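Local coordinates for protein nucleotidyl transferase (Methanothermobacter thermautotrophicus, PDB 6PLJ) that probably acts as a nucleotidyltransferase of the MobA-like family, possibly in the synthesis of the pseudomurein cell wall, at residues Lys52-Leu57 and Ala86-Glu91; Ala65-Val70 and Ser94-Arg99; Val101-Val106 and Ser111-Arg116; Arg213-Val218 and Tyr226-Asp231. One frame throughout, in Å; residues are numbered along the deposited sequence.

How the contacts relate
Contacts 1, 2 and 3 gather round helices 62-72, 86-92 and 110-120 and the edge strand 99-102, while contact 4 packs the C-terminal helix 223-236 on the loop before it. Contacts 1 and 2 interleave along the chain, their centres about 12 Å apart, and meet where L57 CD2 touches A65 CB at 4.0 Å. Contact 3 is tied to contact 1 by a salt bridge, E90 OE1 to R102 NH2 at 2.8 Å. Contact 4 reaches contact 1 through Y226 OH, 2.6 Å from P56 O in a probable hydrogen bond. Contacts 3 and 4 are farthest apart, about 26 Å between centres. Ethanediol molecules, probably from the crystallisation liquor, lie near contacts 1, 3 and 4.

Contact 1 of 4, residues Lys52-Leu57 and Ala86-Glu91; sequences KLLLPL and AGEVEE
L54 sets its two methyl branches against different parts of E88, the side chains meeting at about a right angle. CD1 lies beside the glutamate stem, 3.6 Å from E88 CB, and the same methyl is 3.6 Å from E88 OE2 at the far end. The other branch turns to the helix backbone, with L54 CD2 at 3.7 Å from E88 O. In L54, CG stands anti to the carbonyl carbon (chi1 -54°), which carries both methyls out to the helix. E88 thus meets the leucine methyl with both its stem and one carboxylate oxygen, while OE1 has a charged mate in R85. In the Rossmann-like alpha/beta fold of this MobA-like domain, helix 86-92 leads from strand 77-82 towards the edge strand 99-102, and the short 3-10 segment 52-54 comes up against its side. Deeper in, L53 approaches V89 at a slant: L53 CD1 meets V89 CG2 at 4.0 Å. That valine methyl stands anti to its carbonyl carbon, and L54 CD2 flanks it more loosely at 4.3 Å from V89 CG2. L53 also packs on I63 of helix 62-72.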
# COMPACT_ATOMS: atom_id res chain seq x y z
N LYS A 52 4.76 13.52 0.20
CA LYS A 52 4.96 12.50 1.24
C LYS A 52 5.89 11.38 0.82
O LYS A 52 6.67 10.89 1.63
CB LYS A 52 3.63 11.93 1.70
CG LYS A 52 2.79 11.22 0.65
CD LYS A 52 1.37 10.95 1.12
CE LYS A 52 0.52 10.48 -0.05
NZ LYS A 52 -0.80 9.89 0.28
N LEU A 53 5.79 10.96 -0.43
CA LEU A 53 6.57 9.82 -0.90
C LEU A 53 8.05 10.12 -1.02
O LEU A 53 8.86 9.19 -1.06
CB LEU A 53 6.04 9.34 -2.25
CG LEU A 53 4.61 8.82 -2.23
CD1 LEU A 53 4.32 8.20 -3.58
CD2 LEU A 53 4.37 7.80 -1.12
N LEU A 54 8.40 11.41 -1.06
CA LEU A 54 9.77 11.84 -1.26
C LEU A 54 10.44 12.31 0.03
O LEU A 54 11.61 12.72 0.00
CB LEU A 54 9.79 12.96 -2.30
CG LEU A 54 9.12 12.64 -3.63
CD1 LEU A 54 9.02 13.89 -4.50
CD2 LEU A 54 9.84 11.51 -4.33
N LEU A 55 9.73 12.26 1.15
CA LEU A 55 10.32 12.60 2.43
C LEU A 55 11.38 11.58 2.82
O LEU A 55 11.28 10.41 2.47
CB LEU A 55 9.24 12.68 3.52
CG LEU A 55 8.39 13.94 3.50
CD1 LEU A 55 7.18 13.72 4.39
CD2 LEU A 55 9.19 15.15 3.94
N PRO A 56 12.41 12.04 3.55
CA PRO A 56 13.50 11.14 3.86
C PRO A 56 13.14 10.17 4.95
O PRO A 56 12.49 10.53 5.94
CB PRO A 56 14.59 12.08 4.37
CG PRO A 56 13.86 13.23 4.91
CD PRO A 56 12.68 13.41 4.00
N LEU A 57 13.60 8.94 4.77
CA LEU A 57 13.38 7.89 5.70
C LEU A 57 14.44 6.81 5.49
O LEU A 57 14.60 6.33 4.36
CB LEU A 57 11.98 7.31 5.45
CG LEU A 57 11.31 6.63 6.61
CD1 LEU A 57 10.97 7.65 7.70
CD2 LEU A 57 10.06 5.93 6.08
N ALA A 86 5.01 11.81 -10.81
CA ALA A 86 5.59 10.54 -11.26
C ALA A 86 7.07 10.66 -11.58
O ALA A 86 7.84 9.76 -11.23
CB ALA A 86 4.86 10.00 -12.47
N GLY A 87 7.48 11.73 -12.25
CA GLY A 87 8.91 11.93 -12.52
C GLY A 87 9.80 11.80 -11.29
O GLY A 87 10.80 11.06 -11.30
N GLU A 88 9.41 12.47 -10.22
CA GLU A 88 10.17 12.46 -8.98
C GLU A 88 10.08 11.12 -8.25
O GLU A 88 11.08 10.66 -7.71
CB GLU A 88 9.68 13.56 -8.02
CG GLU A 88 10.01 14.96 -8.48
CD GLU A 88 9.36 15.98 -7.59
OE1 GLU A 88 8.13 16.17 -7.72
OE2 GLU A 88 10.05 16.57 -6.74
N VAL A 89 8.90 10.51 -8.26
CA VAL A 89 8.72 9.21 -7.61
C VAL A 89 9.53 8.14 -8.36
O VAL A 89 10.24 7.35 -7.75
CB VAL A 89 7.21 8.84 -7.49
CG1 VAL A 89 7.03 7.42 -7.01
CG2 VAL A 89 6.51 9.81 -6.53
N GLU A 90 9.46 8.19 -9.68
CA GLU A 90 10.24 7.27 -10.52
C GLU A 90 11.74 7.46 -10.37
O GLU A 90 12.49 6.47 -10.31
CB GLU A 90 9.78 7.37 -11.97
CG GLU A 90 8.35 6.85 -12.15
CD GLU A 90 7.74 7.19 -13.48
OE1 GLU A 90 8.48 7.65 -14.40
OE2 GLU A 90 6.52 7.04 -13.64
N GLU A 91 12.19 8.71 -10.22
CA GLU A 91 13.61 8.95 -9.98
C GLU A 91 14.03 8.38 -8.63
O GLU A 91 15.10 7.79 -8.53
CB GLU A 91 13.95 10.44 -10.09
CG GLU A 91 15.40 10.82 -9.82
CD GLU A 91 16.42 10.11 -10.70
OE1 GLU A 91 16.11 9.79 -11.88
OE2 GLU A 91 17.54 9.87 -10.21

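Contact 2 of 4, residues Ala65-Val70 and Ser94-Arg99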
# COMPACT_ATOMS: atom_id res chain seq x y z
N ALA A 65 11.44 3.13 0.95
CA ALA A 65 11.24 2.30 2.14
C ALA A 65 10.10 1.30 1.96
O ALA A 65 10.23 0.12 2.30
CB ALA A 65 11.01 3.16 3.36
N THR A 66 8.99 1.77 1.43
CA THR A 66 7.85 0.89 1.19
C THR A 66 8.21 -0.22 0.21
O THR A 66 7.91 -1.38 0.47
CB THR A 66 6.66 1.67 0.64
OG1 THR A 66 6.25 2.62 1.62
CG2 THR A 66 5.50 0.75 0.31
N VAL A 67 8.82 0.14 -0.90
CA VAL A 67 9.17 -0.84 -1.93
C VAL A 67 10.17 -1.86 -1.38
O VAL A 67 10.01 -3.06 -1.62
CB VAL A 67 9.69 -0.15 -3.20
CG1 VAL A 67 10.30 -1.16 -4.17
CG2 VAL A 67 8.55 0.63 -3.86
N LYS A 68 11.16 -1.39 -0.63
CA LYS A 68 12.12 -2.30 -0.04
C LYS A 68 11.44 -3.34 0.85
O LYS A 68 11.78 -4.52 0.80
CB LYS A 68 13.16 -1.53 0.77
CG LYS A 68 14.22 -2.39 1.44
CD LYS A 68 15.01 -3.18 0.42
CE LYS A 68 16.02 -4.08 1.09
NZ LYS A 68 16.92 -4.66 0.08
N ALA A 69 10.48 -2.90 1.66
CA ALA A 69 9.74 -3.84 2.52
C ALA A 69 8.98 -4.89 1.72
O ALA A 69 8.98 -6.08 2.06
CB ALA A 69 8.82 -3.10 3.46
N VAL A 70 8.34 -4.45 0.64
CA VAL A 70 7.58 -5.33 -0.24
C VAL A 70 8.51 -6.36 -0.90
O VAL A 70 8.22 -7.57 -0.92
CB VAL A 70 6.83 -4.48 -1.28
CG1 VAL A 70 6.29 -5.31 -2.40
CG2 VAL A 70 5.71 -3.69 -0.59
N SER A 94 14.62 4.72 -9.09
CA SER A 94 15.39 4.38 -10.29
C SER A 94 16.42 3.26 -10.11
O SER A 94 16.71 2.54 -11.07
CB SER A 94 16.07 5.64 -10.85
OG SER A 94 17.02 6.12 -9.93
N GLY A 95 16.95 3.10 -8.90
CA GLY A 95 17.89 2.00 -8.61
C GLY A 95 17.26 0.66 -8.24
O GLY A 95 17.98 -0.32 -7.98
N MET A 96 15.93 0.58 -8.19
CA MET A 96 15.26 -0.56 -7.57
C MET A 96 14.64 -1.48 -8.61
O MET A 96 14.32 -1.07 -9.72
CB MET A 96 14.20 -0.07 -6.59
CG MET A 96 14.78 0.80 -5.49
SD MET A 96 13.59 1.11 -4.19
CE MET A 96 13.75 -0.33 -3.16
N ASP A 97 14.49 -2.74 -8.22
CA ASP A 97 14.01 -3.76 -9.14
C ASP A 97 12.49 -3.78 -9.15
O ASP A 97 11.86 -4.62 -8.52
CB ASP A 97 14.61 -5.12 -8.75
CG ASP A 97 14.26 -6.22 -9.73
OD1 ASP A 97 13.94 -5.95 -10.90
OD2 ASP A 97 14.30 -7.39 -9.31
N VAL A 98 11.92 -2.79 -9.82
CA VAL A 98 10.46 -2.65 -9.92
C VAL A 98 10.04 -2.41 -11.36
O VAL A 98 10.84 -1.95 -12.17
CB VAL A 98 9.92 -1.48 -9.08
CG1 VAL A 98 10.14 -1.75 -7.61
CG2 VAL A 98 10.54 -0.14 -9.46
N ARG A 99 8.78 -2.70 -11.63
CA ARG A 99 8.14 -2.44 -12.90
C ARG A 99 7.18 -1.29 -12.67
O ARG A 99 6.22 -1.43 -11.92
CB ARG A 99 7.41 -3.70 -13.38
CG ARG A 99 6.52 -3.52 -14.59
CD ARG A 99 5.96 -4.86 -15.06
NE ARG A 99 7.01 -5.76 -15.49
CZ ARG A 99 7.55 -5.80 -16.72
NH1 ARG A 99 7.11 -5.00 -17.70
NH2 ARG A 99 8.50 -6.68 -16.98
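Helix 62-72 and segment 94-99, the loop after helix 86-92 that runs into the edge strand 99-102, belong to the Rossmann-like alpha/beta core of the MobA-like domain. They meet through apolar side chains, with V67 in the middle. Its CG1, anti to the backbone N (chi1 169°), projects between the two loop residues and touches both. From one of them, M96, comes a thioether whose CE lies 3.7 Å from V67 CG1, with SD following at 4.0 Å from the same V67 CG1. The methionine chain is extended as far as SD and then bends at its last torsion (chi3 84°), which sets the terminal methyl against the helix, where M96 CE is 3.8 Å from K68 N. The aliphatic root of K68 borders this methyl too, with K68 CB at 4.2 Å from M96 CE. An inverse gamma turn centred on D97 separates M96 from V98, and both residues direct their CB atoms to the helix. V67 and V98 also reach V80 of strand 77-82, and V98 reaches C78, so the valine pair continues into the sheet. The tightest point is methyl against methyl, V67 CG1 and V98 CG1 being 3.5 Å apart, closer than usual carbon contact.

Contact 3 of 4, residues Val101-Val106 and Ser111-Arg116; sequences VRNDPV and SASLLR
N103 and S113 join the loop just after strand 99-102 to helix 110-120, the next helix of the Rossmann-like alpha/beta fold. The asparagine points its CG anti to its carbonyl carbon (chi1 -73°), which brings the amide up to the helix. N103 ND2 donates to S113 OG at 2.8 Å, with an N-H...O angle of 155°, the hydroxyl lying close to the amide plane. S113 OG also bonds to an ethanediol. The amide's other end, N103 OD1, rests 3.7 Å from R116 CB, the two side chains running past each other in opposite directions.

R116 is the most extensively covered residue here. Its CG is anti to the backbone N, and a bend at chi2 (75°) turns the chain across towards V101 and the strand. V101 CB lies over one face of the guanidinium, 3.8 Å from R116 NH1, while V101 CG2 flanks the stem at 4.0 Å from R116 CG. An alanine at this position would take away the cover over V101 and would probably leave the bridging water with D104 alone of its two donors. That water accepts from D104 N at 3.1 Å and from R116 NE at 2.9 Å.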
# COMPACT_ATOMS: atom_id res chain seq x y z
N VAL A 101 4.39 1.42 -13.78
CA VAL A 101 3.31 1.76 -14.71
C VAL A 101 2.70 3.06 -14.24
O VAL A 101 2.46 3.25 -13.06
CB VAL A 101 2.24 0.66 -14.87
CG1 VAL A 101 2.86 -0.56 -15.53
CG2 VAL A 101 1.58 0.28 -13.56
N ARG A 102 2.47 3.96 -15.18
CA ARG A 102 1.98 5.29 -14.84
C ARG A 102 0.49 5.39 -15.14
O ARG A 102 0.01 4.92 -16.19
CB ARG A 102 2.81 6.34 -15.58
CG ARG A 102 2.76 7.71 -14.95
CD ARG A 102 3.51 8.72 -15.79
NE ARG A 102 4.97 8.68 -15.63
CZ ARG A 102 5.78 9.62 -16.12
NH1 ARG A 102 5.29 10.63 -16.84
NH2 ARG A 102 7.09 9.54 -15.93
N ASN A 103 -0.23 5.98 -14.21
CA ASN A 103 -1.64 6.28 -14.54
C ASN A 103 -1.62 7.43 -15.55
O ASN A 103 -1.01 8.42 -15.29
CB ASN A 103 -2.41 6.80 -13.33
CG ASN A 103 -2.73 5.75 -12.30
OD1 ASN A 103 -3.02 4.61 -12.64
ND2 ASN A 103 -2.74 6.15 -11.05
N ASP A 104 -2.33 7.27 -16.64
CA ASP A 104 -2.51 8.34 -17.62
C ASP A 104 -3.91 8.14 -18.21
O ASP A 104 -4.08 7.22 -19.02
CB ASP A 104 -1.42 8.27 -18.71
CG ASP A 104 -1.53 9.40 -19.74
OD1 ASP A 104 -2.30 10.37 -19.53
OD2 ASP A 104 -0.81 9.31 -20.77
N PRO A 105 -4.90 8.95 -17.82
CA PRO A 105 -4.75 10.19 -17.00
C PRO A 105 -4.39 9.97 -15.53
O PRO A 105 -4.65 8.90 -14.98
CB PRO A 105 -6.14 10.84 -17.10
CG PRO A 105 -7.06 9.69 -17.32
CD PRO A 105 -6.30 8.76 -18.24
N VAL A 106 -3.80 11.00 -14.91
CA VAL A 106 -3.32 10.88 -13.52
C VAL A 106 -4.38 11.05 -12.44
O VAL A 106 -4.16 10.62 -11.33
CB VAL A 106 -2.16 11.85 -13.14
CG1 VAL A 106 -0.94 11.59 -13.98
CG2 VAL A 106 -2.58 13.33 -13.18
N SER A 111 -8.39 2.83 -5.92
CA SER A 111 -8.86 1.56 -6.50
C SER A 111 -8.45 1.43 -7.96
O SER A 111 -8.05 0.35 -8.40
CB SER A 111 -10.37 1.38 -6.31
OG SER A 111 -11.09 2.35 -7.02
N ALA A 112 -8.52 2.53 -8.72
CA ALA A 112 -8.11 2.54 -10.12
C ALA A 112 -6.61 2.38 -10.29
O ALA A 112 -6.16 1.77 -11.25
CB ALA A 112 -8.57 3.83 -10.80
N SER A 113 -5.83 2.99 -9.39
CA SER A 113 -4.37 2.81 -9.39
C SER A 113 -4.04 1.37 -9.13
O SER A 113 -3.22 0.79 -9.82
CB SER A 113 -3.68 3.67 -8.33
OG SER A 113 -3.82 5.02 -8.67
N LEU A 114 -4.67 0.78 -8.12
CA LEU A 114 -4.45 -0.64 -7.87
C LEU A 114 -4.84 -1.47 -9.08
O LEU A 114 -4.11 -2.38 -9.45
CB LEU A 114 -5.18 -1.14 -6.63
CG LEU A 114 -4.65 -0.59 -5.31
CD1 LEU A 114 -5.54 -1.09 -4.19
CD2 LEU A 114 -3.21 -1.01 -5.08
N LEU A 115 -5.94 -1.14 -9.73
CA LEU A 115 -6.36 -1.89 -10.91
C LEU A 115 -5.33 -1.81 -12.03
O LEU A 115 -5.03 -2.80 -12.68
CB LEU A 115 -7.71 -1.38 -11.41
CG LEU A 115 -8.27 -2.07 -12.65
CD1 LEU A 115 -8.45 -3.56 -12.43
CD2 LEU A 115 -9.60 -1.42 -12.98
N ARG A 116 -4.80 -0.62 -12.24
CA ARG A 116 -3.76 -0.46 -13.28
C ARG A 116 -2.56 -1.37 -12.97
O ARG A 116 -1.99 -1.89 -13.84
CB ARG A 116 -3.32 1.00 -13.34
CG ARG A 116 -2.21 1.23 -14.34
CD ARG A 116 -2.72 1.20 -15.75
NE ARG A 116 -1.94 2.07 -16.63
CZ ARG A 116 -0.92 1.71 -17.40
NH1 ARG A 116 -0.50 0.47 -17.46
NH2 ARG A 116 -0.31 2.64 -18.13
O HOH W 1 -3.56 4.43 -16.98

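Contact 4 of 4, residues Arg213-Val218 and Tyr226-Asp231. With EDO (1,2-ethanediol), chain E.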
# COMPACT_ATOMS: atom_id res chain seq x y z
N ARG A 213 3.59 -4.32 14.97
CA ARG A 213 3.64 -3.11 15.78
C ARG A 213 2.52 -2.22 15.20
O ARG A 213 2.34 -2.23 13.97
CB ARG A 213 4.99 -2.38 15.60
CG ARG A 213 6.29 -3.19 15.64
CD ARG A 213 6.91 -3.25 17.02
NE ARG A 213 7.93 -4.28 17.12
CZ ARG A 213 9.24 -4.06 17.07
NH1 ARG A 213 10.09 -5.07 17.17
NH2 ARG A 213 9.70 -2.83 16.91
N PRO A 214 1.77 -1.46 16.02
CA PRO A 214 0.74 -0.59 15.44
C PRO A 214 1.23 0.47 14.45
O PRO A 214 0.44 0.93 13.62
CB PRO A 214 0.13 0.09 16.67
CG PRO A 214 0.28 -0.95 17.72
CD PRO A 214 1.63 -1.55 17.49
N ILE A 215 2.50 0.83 14.51
CA ILE A 215 3.09 1.75 13.55
C ILE A 215 2.88 1.25 12.11
O ILE A 215 2.80 2.04 11.17
CB ILE A 215 4.59 1.97 13.84
CG1 ILE A 215 5.12 3.21 13.09
CG2 ILE A 215 5.41 0.73 13.54
CD1 ILE A 215 4.53 4.50 13.58
N GLU A 216 2.77 -0.06 11.93
CA GLU A 216 2.56 -0.64 10.59
C GLU A 216 1.27 -0.17 9.93
O GLU A 216 1.20 -0.11 8.70
CB GLU A 216 2.59 -2.17 10.66
CG GLU A 216 3.94 -2.72 11.11
CD GLU A 216 4.03 -4.23 10.97
OE1 GLU A 216 3.02 -4.92 11.19
OE2 GLU A 216 5.14 -4.71 10.64
N LEU A 217 0.28 0.22 10.73
CA LEU A 217 -1.00 0.70 10.23
C LEU A 217 -0.98 2.16 9.79
O LEU A 217 -1.97 2.63 9.23
CB LEU A 217 -2.08 0.52 11.31
CG LEU A 217 -2.51 -0.92 11.54
CD1 LEU A 217 -2.94 -1.16 12.98
CD2 LEU A 217 -3.62 -1.29 10.57
N VAL A 218 0.10 2.88 10.06
CA VAL A 218 0.12 4.31 9.83
C VAL A 218 0.42 4.64 8.38
O VAL A 218 1.53 4.40 7.89
CB VAL A 218 1.15 5.01 10.75
CG1 VAL A 218 1.21 6.52 10.46
CG2 VAL A 218 0.81 4.77 12.21
N TYR A 226 4.03 11.13 9.42
CA TYR A 226 5.40 10.94 8.98
C TYR A 226 6.38 11.03 10.16
O TYR A 226 7.27 10.21 10.31
CB TYR A 226 5.78 11.95 7.91
CG TYR A 226 7.24 12.12 7.70
CD1 TYR A 226 7.99 11.16 7.00
CD2 TYR A 226 7.91 13.24 8.20
CE1 TYR A 226 9.34 11.31 6.80
CE2 TYR A 226 9.27 13.39 8.00
CZ TYR A 226 9.98 12.44 7.29
OH TYR A 226 11.33 12.60 7.06
N LEU A 227 6.17 12.02 11.03
CA LEU A 227 7.09 12.19 12.15
C LEU A 227 7.04 11.00 13.08
O LEU A 227 8.07 10.57 13.59
CB LEU A 227 6.80 13.48 12.91
CG LEU A 227 6.98 14.77 12.10
CD1 LEU A 227 6.54 15.95 12.94
CD2 LEU A 227 8.41 14.93 11.63
N ARG A 228 5.84 10.46 13.27
CA ARG A 228 5.66 9.24 14.07
C ARG A 228 6.42 8.05 13.47
O ARG A 228 7.10 7.32 14.17
CB ARG A 228 4.17 8.94 14.18
CG ARG A 228 3.86 7.71 15.01
CD ARG A 228 2.38 7.42 15.02
NE ARG A 228 2.14 6.16 15.70
CZ ARG A 228 0.97 5.55 15.82
NH1 ARG A 228 -0.13 6.08 15.29
NH2 ARG A 228 0.90 4.39 16.47
N ILE A 229 6.32 7.87 12.16
CA ILE A 229 7.04 6.82 11.49
C ILE A 229 8.55 7.06 11.57
O ILE A 229 9.31 6.14 11.85
CB ILE A 229 6.59 6.69 10.02
CG1 ILE A 229 5.17 6.13 9.98
CG2 ILE A 229 7.56 5.82 9.23
CD1 ILE A 229 4.45 6.35 8.67
N ARG A 230 8.96 8.29 11.32
CA ARG A 230 10.40 8.61 11.36
C ARG A 230 10.96 8.29 12.76
O ARG A 230 12.02 7.77 12.84
CB ARG A 230 10.64 10.07 10.97
CG ARG A 230 12.09 10.52 11.03
CD ARG A 230 12.24 12.00 10.67
NE ARG A 230 12.01 12.84 11.83
CZ ARG A 230 11.96 14.17 11.82
NH1 ARG A 230 11.73 14.82 12.95
NH2 ARG A 230 12.11 14.85 10.70
N ASP A 231 10.22 8.64 13.80
CA ASP A 231 10.67 8.35 15.17
C ASP A 231 10.85 6.85 15.41
O ASP A 231 11.81 6.43 16.08
CB ASP A 231 9.71 8.94 16.20
CG ASP A 231 9.78 10.46 16.29
OD1 ASP A 231 10.72 11.08 15.75
OD2 ASP A 231 8.86 11.03 16.90
C1 EDO E . 7.80 14.70 16.58
O1 EDO E . 8.83 13.70 16.56
C2 EDO E . 6.47 14.02 16.88
O2 EDO E . 6.57 12.63 16.57
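The guanidinium of R228 has V218 CG2 over one face, 3.4 Å above the plane and offset towards the rim; the nearest atom to this methyl is R228 NH1 at 3.5 Å. I215 CD1 meets the same group obliquely, at 3.6 Å from R228 NE, and P214 CB is a more distant oblique neighbour. On the helix itself, the R230 guanidinium takes L227 CD2 over one face, again towards the rim.

R228 is extended from CG to NE, with CG anti to the backbone N (chi1 -179°), which lets the arginine reach straight out from the helix to the 3-10 segment 214-217, its stem touching where R228 CG is 3.6 Å from I215 CD1. Next to it, I229 packs into the buried part of the contact with I215 and V218: I229 CD1 lies against V218 CG1 at 3.7 Å, and I229 CG1 against I215 CD1 at 4.0 Å. On another side of the helix, D231 OD2 accepts from both hydroxyls of an ethanediol, O1 at 2.7 Å and O2 at 2.8 Å. Replacing this aspartate with an alanine would probably leave both hydroxyls without that acceptor and the diol less firmly placed.

The 3-10 segment lies in the loop between strand 205-210 and helix 223-236. E216 hydrogen-bonds S137, just before helix 138-147, and T140 within it, while Y226 and I229 lean on L57 of strand 56-57.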